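Local coordinates for cytochrome P450 CYP260B1 (Sorangium cellulosum, PDB 5HIW), which is a bacterial cytochrome P450, a mainly helical haem protein that holds protoporphyrin IX and its iron in a pocket within the fold, at residues L237-V242 / R270-A275. Sequence-based numbering, arbitrary orientation.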
ATOM      1  N   LEU A 237      -4.952   5.992   1.297  1.00 15.13           N
ATOM      2  CA  LEU A 237      -6.024   6.894   1.634  1.00 16.80           C
ATOM      3  C   LEU A 237      -5.507   8.215   2.127  1.00 14.38           C
ATOM      4  O   LEU A 237      -6.062   9.253   1.731  1.00 15.59           O
ATOM      5  CB  LEU A 237      -6.982   6.276   2.653  1.00 16.87           C
ATOM      6  CG  LEU A 237      -7.811   5.015   2.238  1.00 20.12           C
ATOM      7  CD1 LEU A 237      -8.558   4.435   3.452  1.00 22.21           C
ATOM      8  CD2 LEU A 237      -8.747   5.388   1.132  1.00 21.23           C
ATOM      9  N   ALA A 238      -4.448   8.205   2.940  1.00 14.00           N
ATOM     10  CA  ALA A 238      -3.914   9.403   3.473  1.00 14.97           C
ATOM     11  C   ALA A 238      -3.472  10.323   2.310  1.00 16.18           C
ATOM     12  O   ALA A 238      -3.824  11.489   2.255  1.00 15.94           O
ATOM     13  CB  ALA A 238      -2.707   9.151   4.371  1.00 14.08           C
ATOM     14  N   ASN A 239      -2.717   9.789   1.366  1.00 15.97           N
ATOM     15  CA  ASN A 239      -2.183  10.674   0.313  1.00 15.80           C
ATOM     16  C   ASN A 239      -3.201  11.062  -0.742  1.00 16.56           C
ATOM     17  O   ASN A 239      -3.083  12.107  -1.356  1.00 16.46           O
ATOM     18  CB  ASN A 239      -1.012   9.994  -0.317  1.00 16.81           C
ATOM     19  CG  ASN A 239       0.168   9.848   0.634  1.00 16.93           C
ATOM     20  OD1 ASN A 239       0.126  10.233   1.801  1.00 22.11           O
ATOM     21  ND2 ASN A 239       1.230   9.359   0.116  1.00 16.70           N
ATOM     22  N   LEU A 240      -4.311  10.319  -0.859  1.00 15.43           N
ATOM     23  CA  LEU A 240      -5.424  10.717  -1.654  1.00 15.95           C
ATOM     24  C   LEU A 240      -6.089  11.916  -1.036  1.00 17.75           C
ATOM     25  O   LEU A 240      -6.366  12.949  -1.677  1.00 17.63           O
ATOM     26  CB  LEU A 240      -6.396   9.537  -1.818  1.00 15.60           C
ATOM     27  CG  LEU A 240      -7.703   9.832  -2.504  1.00 15.18           C
ATOM     28  CD1 LEU A 240      -7.530  10.546  -3.803  1.00 17.93           C
ATOM     29  CD2 LEU A 240      -8.610   8.583  -2.605  1.00 16.78           C
ATOM     30  N   LEU A 241      -6.306  11.859   0.276  1.00 18.14           N
ATOM     31  CA  LEU A 241      -6.912  12.969   0.902  1.00 17.14           C
ATOM     32  C   LEU A 241      -5.978  14.209   0.809  1.00 17.23           C
ATOM     33  O   LEU A 241      -6.484  15.278   0.657  1.00 19.41           O
ATOM     34  CB  LEU A 241      -7.186  12.652   2.357  1.00 18.64           C
ATOM     35  CG  LEU A 241      -8.387  11.703   2.504  1.00 20.69           C
ATOM     36  CD1 LEU A 241      -8.426  11.371   3.967  1.00 25.36           C
ATOM     37  CD2 LEU A 241      -9.692  12.237   2.056  1.00 24.25           C
ATOM     38  N   VAL A 242      -4.685  14.018   0.951  1.00 16.05           N
ATOM     39  CA  VAL A 242      -3.725  15.134   0.814  1.00 18.31           C
ATOM     40  C   VAL A 242      -3.937  15.785  -0.538  1.00 19.09           C
ATOM     41  O   VAL A 242      -4.126  17.026  -0.643  1.00 19.98           O
ATOM     42  CB  VAL A 242      -2.280  14.697   1.022  1.00 20.07           C
ATOM     43  CG1 VAL A 242      -1.243  15.769   0.553  1.00 22.22           C
ATOM     44  CG2 VAL A 242      -1.991  14.352   2.492  1.00 22.60           C
ATOM     45  N   ARG A 270       0.124   9.095  -8.653  1.00 15.13           N
ATOM     46  CA  ARG A 270       1.353   9.563  -9.386  1.00 16.47           C
ATOM     47  C   ARG A 270       2.001  10.756  -8.645  1.00 16.35           C
ATOM     48  O   ARG A 270       3.226  10.776  -8.347  1.00 19.32           O
ATOM     49  CB  ARG A 270       1.003   9.970 -10.817  1.00 18.40           C
ATOM     50  CG  ARG A 270       2.217  10.442 -11.607  1.00 19.77           C
ATOM     51  CD  ARG A 270       1.832  11.241 -12.810  1.00 19.46           C
ATOM     52  NE  ARG A 270       1.301  12.475 -12.367  1.00 21.45           N
ATOM     53  CZ  ARG A 270       2.004  13.485 -11.895  1.00 18.72           C
ATOM     54  NH1 ARG A 270       3.313  13.438 -11.810  1.00 21.29           N
ATOM     55  NH2 ARG A 270       1.350  14.579 -11.579  1.00 18.95           N
ATOM     56  N   TRP A 271       1.174  11.733  -8.351  1.00 18.75           N
ATOM     57  CA  TRP A 271       1.632  12.988  -7.741  1.00 18.60           C
ATOM     58  C   TRP A 271       2.116  12.797  -6.309  1.00 20.62           C
ATOM     59  O   TRP A 271       3.043  13.461  -5.821  1.00 18.10           O
ATOM     60  CB  TRP A 271       0.466  13.954  -7.741  1.00 20.70           C
ATOM     61  CG  TRP A 271       0.769  15.259  -7.311  1.00 20.92           C
ATOM     62  CD1 TRP A 271       1.483  16.236  -8.015  1.00 22.45           C
ATOM     63  CD2 TRP A 271       0.442  15.823  -6.068  1.00 20.93           C
ATOM     64  NE1 TRP A 271       1.623  17.330  -7.250  1.00 20.58           N
ATOM     65  CE2 TRP A 271       1.018  17.114  -6.041  1.00 22.20           C
ATOM     66  CE3 TRP A 271      -0.197  15.345  -4.943  1.00 20.40           C
ATOM     67  CZ2 TRP A 271       0.894  17.966  -4.930  1.00 25.32           C
ATOM     68  CZ3 TRP A 271      -0.323  16.198  -3.828  1.00 23.12           C
ATOM     69  CH2 TRP A 271       0.228  17.486  -3.833  1.00 24.10           C
ATOM     70  N   CYS A 272       1.506  11.853  -5.586  1.00 18.41           N
ATOM     71  CA  CYS A 272       1.911  11.634  -4.178  1.00 19.12           C
ATOM     72  C   CYS A 272       1.692  10.172  -3.805  1.00 18.88           C
ATOM     73  O   CYS A 272       0.877   9.858  -2.918  1.00 17.64           O
ATOM     74  CB  CYS A 272       1.097  12.547  -3.274  1.00 22.79           C
ATOM     75  SG  CYS A 272       1.820  12.681  -1.567  1.00 22.94           S
ATOM     76  N   SER A 273       2.430   9.295  -4.464  1.00 16.98           N
ATOM     77  CA  SER A 273       2.456   7.852  -4.083  1.00 17.79           C
ATOM     78  C   SER A 273       2.866   7.613  -2.640  1.00 18.80           C
ATOM     79  O   SER A 273       3.800   8.267  -2.162  1.00 18.52           O
ATOM     80  CB  SER A 273       3.443   7.084  -4.878  1.00 17.33           C
ATOM     81  OG  SER A 273       3.303   5.688  -4.556  1.00 19.67           O
ATOM     82  N   SER A 274       2.177   6.679  -1.969  1.00 18.87           N
ATOM     83  CA  SER A 274       2.572   6.257  -0.639  1.00 19.84           C
ATOM     84  C   SER A 274       3.619   5.168  -0.590  1.00 20.85           C
ATOM     85  O   SER A 274       4.096   4.840   0.498  1.00 21.75           O
ATOM     86  CB  SER A 274       1.389   5.755   0.174  1.00 18.92           C
ATOM     87  OG  SER A 274       0.615   4.862  -0.565  1.00 21.80           O
ATOM     88  N   ALA A 275       3.901   4.524  -1.721  1.00 18.11           N
ATOM     89  CA  ALA A 275       4.830   3.422  -1.768  1.00 15.75           C
ATOM     90  C   ALA A 275       6.142   4.000  -2.209  1.00 16.89           C
ATOM     91  O   ALA A 275       6.327   4.240  -3.384  1.00 18.75           O
ATOM     92  CB  ALA A 275       4.396   2.472  -2.833  1.00 17.68           C
TER
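The flat side-chain amide of Asn239 is clamped between a sulfur and a methylene: Cys272 SG sits over one face, 3.9 Å from Asn239 CG, while Ser274 CB lies against the other, 3.6 Å from Asn239 ND2. In this buried setting the amide suits its place, thin enough to slide between two small side chains yet able to donate through its N-H groups. With CG beside the backbone N of Asn239 (chi1 -67°), the group reaches from helix 232-245 to the chain just past the end of helix 261-271. There ND2 donates to Cys272 O at 3.1 Å. The bond is bent, with 140° at the hydrogen, and its donor lies 48° above the carbonyl plane, away from the usual lone-pair directions. ND2 also donates to Phe382 O, and these two backbone acceptors should fix the rotation of the amide. Ser274 also shares backbone hydrogen bonding with Phe382, so three parts of the chain are tied together here.

Cys272 is the first residue past helix 261-271 to leave the helical conformation, and its SG, anti to the backbone N, is a compact, polarisable cover for the amide. The chain then turns tightly: Ser273 OG accepts from Ala275 N at 3.1 Å, an ST turn for which a short hydroxyl side chain is well suited. Farther back, Val242 CG1 meets the edge of the Trp271 ring at CZ3, 4.5 Å away, a light apolar touch; Trp271 NE1 bonds to Glu317 O.

In the cytochrome P450 fold this is where the latter part of the I-helix meets the end of the K-helix, whose ExxR motif supplies the Glu267–Arg270 salt bridge; the side chain of Ser274, coming within about 4 Å of the haem, brings this join to the side of the cofactor.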